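Local atomic coordinates of odorant binding protein ASP5 (Apis mellifera, PDB entry 3R72), a protein that probably binds and carries small hydrophobic odorant molecules in the antennae of the honey bee. Residues 33-47 and 110-122. Residues are numbered along the deposited sequence; the frame is centred on the assembly and turned at random.
Sequences MRRGEFPDDHDLQCY and CHYKQNPEKFFFP. With NBB (N-butyl-benzenesulfonamide), chain B; NBB (N-butyl-benzenesulfonamide), chain C.
With its chain extended from CG to NE (chi3 -171°), Arg-34 runs across the edge of the Phe-119 ring to Phe-120, whose CG, opposite the backbone N across the first torsion (chi1 -180°), puts the ring beside the guanidinium. The two flat groups stack, planes 23° and centres 4.3 Å apart, while Arg-34 NH2 donates to Phe-121 O at 2.6 Å, from above the carbonyl plane. The opposite face of Phe-120 meets the butyl end of the chain C N-butyl-benzenesulfonamide, C14 lying 3.6 Å from Phe-120 CG. Here the C-terminal tail of a PBP/GOBP-family protein folds inward to form part of the ligand pocket wall. Tyr-47 OH donates to Pro-122 OXT (2.6 Å), which lies near the plane of the tyrosine ring at its edge; Arg-16 holds the other carboxylate oxygen. The edge of Phe-38 meets the face of Tyr-112 in a T-shaped pair, Phe-38 CE2 lying 3.6 Å from Tyr-112 CG. A water 2.7 Å from Tyr-112 OH donates to Arg-34 O (2.8 Å). With an alanine at Tyr-112, that edge would probably lose its aromatic partner and the water its hydroxyl. Gly-36, closing a Schellman motif, brings its CA within 3.3 Å of Tyr-112 OH.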
loop_
_atom_site.group_PDB
_atom_site.type_symbol
_atom_site.label_atom_id
_atom_site.label_comp_id
_atom_site.label_asym_id
_atom_site.label_seq_id
_atom_site.Cartn_x
_atom_site.Cartn_y
_atom_site.Cartn_z
ATOM N N MET A 33 9.670 -5.350 1.043
ATOM C CA MET A 33 9.344 -4.006 0.562
ATOM C C MET A 33 9.711 -2.920 1.583
ATOM O O MET A 33 10.207 -1.853 1.205
ATOM C CB MET A 33 7.872 -3.906 0.160
ATOM C CG MET A 33 7.520 -4.777 -1.050
ATOM S SD MET A 33 5.863 -4.464 -1.697
ATOM C CE MET A 33 4.831 -5.118 -0.375
ATOM N N ARG A 34 9.499 -3.188 2.870
ATOM C CA ARG A 34 9.837 -2.214 3.904
ATOM C C ARG A 34 11.356 -1.979 3.995
ATOM O O ARG A 34 11.801 -0.907 4.458
ATOM C CB ARG A 34 9.246 -2.653 5.243
ATOM C CG ARG A 34 7.715 -2.519 5.308
ATOM C CD ARG A 34 7.120 -3.420 6.383
ATOM N NE ARG A 34 5.656 -3.480 6.353
ATOM C CZ ARG A 34 4.920 -4.196 7.206
ATOM N NH1 ARG A 34 5.495 -4.917 8.167
ATOM N NH2 ARG A 34 3.598 -4.195 7.104
ATOM N N ARG A 35 12.135 -2.963 3.545
ATOM C CA ARG A 35 13.588 -2.881 3.452
ATOM C C ARG A 35 14.033 -2.266 2.115
ATOM O O ARG A 35 15.225 -2.205 1.831
ATOM C CB ARG A 35 14.220 -4.285 3.606
ATOM C CG ARG A 35 13.787 -5.084 4.847
ATOM C CD ARG A 35 14.550 -6.416 4.987
ATOM N NE ARG A 35 13.941 -7.543 4.260
ATOM C CZ ARG A 35 13.006 -8.371 4.745
ATOM N NH1 ARG A 35 12.532 -8.216 5.980
ATOM N NH2 ARG A 35 12.526 -9.375 3.988
ATOM N N GLY A 36 13.085 -1.829 1.284
ATOM C CA GLY A 36 13.403 -1.276 -0.030
ATOM C C GLY A 36 13.690 -2.325 -1.097
ATOM O O GLY A 36 14.222 -1.994 -2.158
ATOM N N GLU A 37 13.329 -3.580 -0.827
ATOM C CA GLU A 37 13.494 -4.656 -1.798
ATOM C C GLU A 37 12.249 -4.693 -2.671
ATOM O O GLU A 37 11.188 -5.126 -2.225
ATOM C CB GLU A 37 13.722 -5.984 -1.081
ATOM C CG GLU A 37 14.955 -5.972 -0.193
ATOM C CD GLU A 37 15.149 -7.237 0.634
ATOM O OE1 GLU A 37 14.339 -8.177 0.569
ATOM O OE2 GLU A 37 16.157 -7.293 1.369
ATOM N N PHE A 38 12.389 -4.209 -3.904
ATOM C CA PHE A 38 11.309 -4.156 -4.887
ATOM C C PHE A 38 11.732 -4.895 -6.166
ATOM O O PHE A 38 11.977 -4.292 -7.213
ATOM C CB PHE A 38 10.922 -2.705 -5.185
ATOM C CG PHE A 38 10.244 -2.018 -4.035
ATOM C CD1 PHE A 38 8.922 -2.274 -3.742
ATOM C CD2 PHE A 38 10.924 -1.121 -3.248
ATOM C CE1 PHE A 38 8.289 -1.634 -2.703
ATOM C CE2 PHE A 38 10.287 -0.475 -2.200
ATOM C CZ PHE A 38 8.971 -0.741 -1.927
ATOM N N PRO A 39 11.828 -6.223 -6.096
ATOM C CA PRO A 39 12.170 -6.975 -7.299
ATOM C C PRO A 39 11.047 -6.878 -8.341
ATOM O O PRO A 39 9.870 -6.608 -8.012
ATOM C CB PRO A 39 12.297 -8.403 -6.785
ATOM C CG PRO A 39 11.374 -8.444 -5.589
ATOM C CD PRO A 39 11.543 -7.102 -4.948
ATOM N N ASP A 40 11.404 -7.070 -9.598
ATOM C CA ASP A 40 10.415 -7.077 -10.672
ATOM C C ASP A 40 9.699 -8.423 -10.708
ATOM O O ASP A 40 9.807 -9.186 -11.667
ATOM C CB ASP A 40 11.101 -6.772 -12.001
ATOM C CG ASP A 40 10.131 -6.597 -13.125
ATOM O OD1 ASP A 40 10.395 -7.175 -14.199
ATOM O OD2 ASP A 40 9.109 -5.902 -12.932
ATOM N N ASP A 41 8.952 -8.698 -9.647
ATOM C CA ASP A 41 8.326 -9.988 -9.383
ATOM C C ASP A 41 6.828 -9.801 -9.514
ATOM O O ASP A 41 6.205 -9.149 -8.685
ATOM C CB ASP A 41 8.721 -10.445 -7.972
ATOM C CG ASP A 41 8.173 -11.794 -7.597
ATOM O OD1 ASP A 41 7.027 -12.092 -7.957
ATOM O OD2 ASP A 41 8.879 -12.549 -6.904
ATOM N N HIS A 42 6.239 -10.335 -10.581
ATOM C CA HIS A 42 4.844 -10.085 -10.872
ATOM C C HIS A 42 3.917 -10.592 -9.768
ATOM O O HIS A 42 2.867 -10.010 -9.546
ATOM C CB HIS A 42 4.468 -10.664 -12.238
ATOM C CG HIS A 42 3.154 -10.173 -12.754
ATOM N ND1 HIS A 42 2.006 -10.923 -12.678
ATOM C CD2 HIS A 42 2.809 -9.016 -13.364
ATOM C CE1 HIS A 42 1.003 -10.246 -13.213
ATOM N NE2 HIS A 42 1.466 -9.088 -13.645
ATOM N N ASP A 43 4.306 -11.649 -9.065
ATOM C CA ASP A 43 3.477 -12.136 -7.970
ATOM C C ASP A 43 3.444 -11.155 -6.799
ATOM O O ASP A 43 2.384 -10.893 -6.247
ATOM C CB ASP A 43 3.914 -13.530 -7.548
ATOM C CG ASP A 43 3.727 -14.537 -8.658
ATOM O OD1 ASP A 43 2.719 -14.445 -9.390
ATOM O OD2 ASP A 43 4.592 -15.423 -8.805
ATOM N N LEU A 44 4.592 -10.590 -6.444
ATOM C CA LEU A 44 4.613 -9.541 -5.432
ATOM C C LEU A 44 3.813 -8.335 -5.906
ATOM O O LEU A 44 3.069 -7.723 -5.124
ATOM C CB LEU A 44 6.048 -9.153 -5.067
ATOM C CG LEU A 44 6.182 -8.071 -4.007
ATOM C CD1 LEU A 44 5.495 -8.428 -2.701
ATOM C CD2 LEU A 44 7.667 -7.745 -3.803
ATOM N N GLN A 45 3.934 -8.004 -7.190
ATOM C CA GLN A 45 3.140 -6.910 -7.734
ATOM C C GLN A 45 1.650 -7.173 -7.521
ATOM O O GLN A 45 0.903 -6.310 -7.042
ATOM C CB GLN A 45 3.479 -6.712 -9.210
ATOM C CG GLN A 45 4.912 -6.243 -9.416
ATOM C CD GLN A 45 5.412 -6.290 -10.834
ATOM O OE1 GLN A 45 4.767 -6.820 -11.733
ATOM N NE2 GLN A 45 6.590 -5.721 -11.040
ATOM N N CYS A 46 1.205 -8.384 -7.831
ATOM C CA CYS A 46 -0.212 -8.712 -7.661
ATOM C C CYS A 46 -0.650 -8.765 -6.203
ATOM O O CYS A 46 -1.808 -8.467 -5.918
ATOM C CB CYS A 46 -0.552 -9.998 -8.396
ATOM S SG CYS A 46 -0.403 -9.847 -10.226
ATOM N N TYR A 47 0.264 -9.071 -5.286
ATOM C CA TYR A 47 -0.039 -8.957 -3.859
ATOM C C TYR A 47 -0.433 -7.516 -3.518
ATOM O O TYR A 47 -1.391 -7.288 -2.776
ATOM C CB TYR A 47 1.137 -9.458 -3.005
ATOM C CG TYR A 47 0.980 -9.162 -1.539
ATOM C CD1 TYR A 47 0.351 -10.053 -0.675
ATOM C CD2 TYR A 47 1.431 -7.963 -1.018
ATOM C CE1 TYR A 47 0.176 -9.740 0.668
ATOM C CE2 TYR A 47 1.265 -7.653 0.319
ATOM C CZ TYR A 47 0.640 -8.549 1.154
ATOM O OH TYR A 47 0.453 -8.253 2.483
ATOM N N CYS A 110 6.444 4.519 -5.199
ATOM C CA CYS A 110 6.451 5.976 -5.083
ATOM C C CYS A 110 6.305 6.395 -3.627
ATOM O O CYS A 110 7.014 7.270 -3.146
ATOM C CB CYS A 110 5.342 6.593 -5.928
ATOM S SG CYS A 110 5.294 8.408 -5.834
ATOM N N HIS A 111 5.401 5.749 -2.906
ATOM C CA HIS A 111 5.238 6.039 -1.486
ATOM C C HIS A 111 6.529 5.761 -0.709
ATOM O O HIS A 111 6.950 6.571 0.122
ATOM C CB HIS A 111 4.094 5.201 -0.931
ATOM C CG HIS A 111 2.802 5.946 -0.832
ATOM N ND1 HIS A 111 1.990 6.290 -1.894
ATOM C CD2 HIS A 111 2.172 6.387 0.273
ATOM C CE1 HIS A 111 0.922 6.928 -1.436
ATOM N NE2 HIS A 111 1.012 7.001 -0.123
ATOM N N TYR A 112 7.146 4.612 -0.958
ATOM C CA TYR A 112 8.407 4.273 -0.319
ATOM C C TYR A 112 9.452 5.362 -0.560
ATOM O O TYR A 112 10.105 5.833 0.380
ATOM C CB TYR A 112 8.919 2.918 -0.836
ATOM C CG TYR A 112 10.238 2.521 -0.201
ATOM C CD1 TYR A 112 10.280 1.814 0.998
ATOM C CD2 TYR A 112 11.444 2.898 -0.768
ATOM C CE1 TYR A 112 11.485 1.482 1.593
ATOM C CE2 TYR A 112 12.640 2.578 -0.173
ATOM C CZ TYR A 112 12.653 1.868 0.999
ATOM O OH TYR A 112 13.841 1.532 1.608
ATOM N N LYS A 113 9.608 5.760 -1.813
ATOM C CA LYS A 113 10.638 6.711 -2.183
ATOM C C LYS A 113 10.469 8.050 -1.469
ATOM O O LYS A 113 11.455 8.709 -1.143
ATOM C CB LYS A 113 10.662 6.898 -3.693
ATOM C CG LYS A 113 11.315 5.731 -4.396
ATOM C CD LYS A 113 11.572 6.043 -5.857
ATOM C CE LYS A 113 11.828 4.784 -6.686
ATOM N NZ LYS A 113 11.854 5.096 -8.143
ATOM N N GLN A 114 9.228 8.471 -1.219
ATOM C CA GLN A 114 9.026 9.744 -0.526
ATOM C C GLN A 114 9.459 9.717 0.944
ATOM O O GLN A 114 9.796 10.760 1.502
ATOM C CB GLN A 114 7.578 10.217 -0.597
ATOM C CG GLN A 114 6.932 10.272 -1.991
ATOM C CD GLN A 114 7.838 10.712 -3.125
ATOM O OE1 GLN A 114 8.032 9.985 -4.114
ATOM N NE2 GLN A 114 8.374 11.897 -3.007
ATOM N N ASN A 115 9.430 8.544 1.576
ATOM C CA ASN A 115 9.850 8.443 2.966
ATOM C C ASN A 115 10.146 6.984 3.322
ATOM O O ASN A 115 9.308 6.279 3.880
ATOM C CB ASN A 115 8.774 9.053 3.885
ATOM C CG ASN A 115 9.273 9.330 5.271
ATOM O OD1 ASN A 115 9.999 8.542 5.853
ATOM N ND2 ASN A 115 8.857 10.461 5.823
ATOM N N PRO A 116 11.356 6.519 2.993
ATOM C CA PRO A 116 11.665 5.111 3.253
ATOM C C PRO A 116 11.561 4.734 4.726
ATOM O O PRO A 116 11.081 3.644 5.040
ATOM C CB PRO A 116 13.093 4.970 2.738
ATOM C CG PRO A 116 13.167 5.975 1.635
ATOM C CD PRO A 116 12.369 7.152 2.137
ATOM N N GLU A 117 11.970 5.637 5.619
ATOM C CA GLU A 117 11.999 5.313 7.047
ATOM C C GLU A 117 10.628 4.931 7.575
ATOM O O GLU A 117 10.494 3.995 8.370
ATOM C CB GLU A 117 12.547 6.481 7.870
ATOM C CG GLU A 117 12.608 6.193 9.379
ATOM C CD GLU A 117 12.888 7.409 10.244
ATOM O OE1 GLU A 117 12.811 8.542 9.738
ATOM O OE2 GLU A 117 13.181 7.212 11.438
ATOM N N LYS A 118 9.617 5.684 7.167
ATOM C CA LYS A 118 8.283 5.524 7.720
ATOM C C LYS A 118 7.341 4.677 6.860
ATOM O O LYS A 118 6.208 4.436 7.259
ATOM C CB LYS A 118 7.680 6.898 8.006
ATOM C CG LYS A 118 8.553 7.731 8.948
ATOM C CD LYS A 118 7.787 8.797 9.695
ATOM C CE LYS A 118 8.682 9.463 10.735
ATOM N NZ LYS A 118 7.946 10.476 11.546
ATOM N N PHE A 119 7.804 4.189 5.715
ATOM C CA PHE A 119 6.969 3.364 4.832
ATOM C C PHE A 119 6.342 2.194 5.564
ATOM O O PHE A 119 6.995 1.534 6.358
ATOM C CB PHE A 119 7.839 2.836 3.713
ATOM C CG PHE A 119 7.143 1.869 2.791
ATOM C CD1 PHE A 119 6.379 2.303 1.706
ATOM C CD2 PHE A 119 7.279 0.513 2.986
ATOM C CE1 PHE A 119 5.774 1.383 0.853
ATOM C CE2 PHE A 119 6.681 -0.404 2.139
ATOM C CZ PHE A 119 5.941 0.041 1.072
ATOM N N PHE A 120 5.074 1.928 5.250
ATOM C CA PHE A 120 4.337 0.763 5.723
ATOM C C PHE A 120 3.406 0.299 4.616
ATOM O O PHE A 120 2.744 1.106 3.999
ATOM C CB PHE A 120 3.517 1.122 6.959
ATOM C CG PHE A 120 2.722 -0.033 7.516
ATOM C CD1 PHE A 120 3.279 -0.850 8.478
ATOM C CD2 PHE A 120 1.439 -0.320 7.053
ATOM C CE1 PHE A 120 2.566 -1.927 8.991
ATOM C CE2 PHE A 120 0.720 -1.401 7.561
ATOM C CZ PHE A 120 1.289 -2.204 8.528
ATOM N N PHE A 121 3.362 -0.997 4.373
ATOM C CA PHE A 121 2.370 -1.586 3.490
ATOM C C PHE A 121 1.914 -2.878 4.173
ATOM O O PHE A 121 2.740 -3.616 4.689
ATOM C CB PHE A 121 2.949 -1.876 2.102
ATOM C CG PHE A 121 1.903 -2.231 1.097
ATOM C CD1 PHE A 121 1.176 -1.233 0.457
ATOM C CD2 PHE A 121 1.581 -3.549 0.838
ATOM C CE1 PHE A 121 0.178 -1.540 -0.449
ATOM C CE2 PHE A 121 0.600 -3.865 -0.079
ATOM C CZ PHE A 121 -0.105 -2.858 -0.716
ATOM N N PRO A 122 0.605 -3.166 4.181
ATOM C CA PRO A 122 0.131 -4.355 4.902
ATOM C C PRO A 122 0.800 -5.651 4.457
ATOM O O PRO A 122 1.134 -6.487 5.320
ATOM C CB PRO A 122 -1.367 -4.378 4.583
ATOM C CG PRO A 122 -1.707 -2.979 4.368
ATOM C CD PRO A 122 -0.514 -2.356 3.680
ATOM O OXT PRO A 122 0.997 -5.863 3.246
HETATM O O1S NBB B . -3.481 1.650 -0.424
HETATM S S NBB B . -2.766 1.500 0.789
HETATM O O2S NBB B . -2.766 0.177 1.353
HETATM N N10 NBB B . -3.429 2.507 1.841
HETATM C C11 NBB B . -3.558 3.915 1.531
HETATM C C12 NBB B . -3.360 4.786 2.756
HETATM C C13 NBB B . -1.924 4.801 3.279
HETATM C C14 NBB B . -1.015 5.570 2.345
HETATM C C4 NBB B . -1.216 1.979 0.554
HETATM C C5 NBB B . -0.313 1.874 1.615
HETATM C C6 NBB B . 1.022 2.278 1.467
HETATM C C1 NBB B . 1.486 2.788 0.265
HETATM C C2 NBB B . 0.618 2.880 -0.798
HETATM C C3 NBB B . -0.712 2.487 -0.663
HETATM O O1S NBB C . -1.544 0.665 5.232
HETATM S S NBB C . -2.715 1.384 5.651
HETATM O O2S NBB C . -3.439 1.991 4.571
HETATM N N10 NBB C . -2.241 2.547 6.640
HETATM C C11 NBB C . -1.466 2.232 7.828
HETATM C C12 NBB C . -0.644 3.428 8.289
HETATM C C13 NBB C . -0.115 3.243 9.703
HETATM C C14 NBB C . 0.959 2.184 9.766
HETATM C C4 NBB C . -3.729 0.411 6.467
HETATM C C5 NBB C . -5.121 0.534 6.350
HETATM C C6 NBB C . -5.996 -0.294 7.057
HETATM C C1 NBB C . -5.480 -1.250 7.920
HETATM C C2 NBB C . -4.108 -1.381 8.052
HETATM C C3 NBB C . -3.239 -0.561 7.334
HETATM O O HOH W 1 10.899 1.192 5.809
HETATM O O HOH W 2 14.081 0.751 4.157
#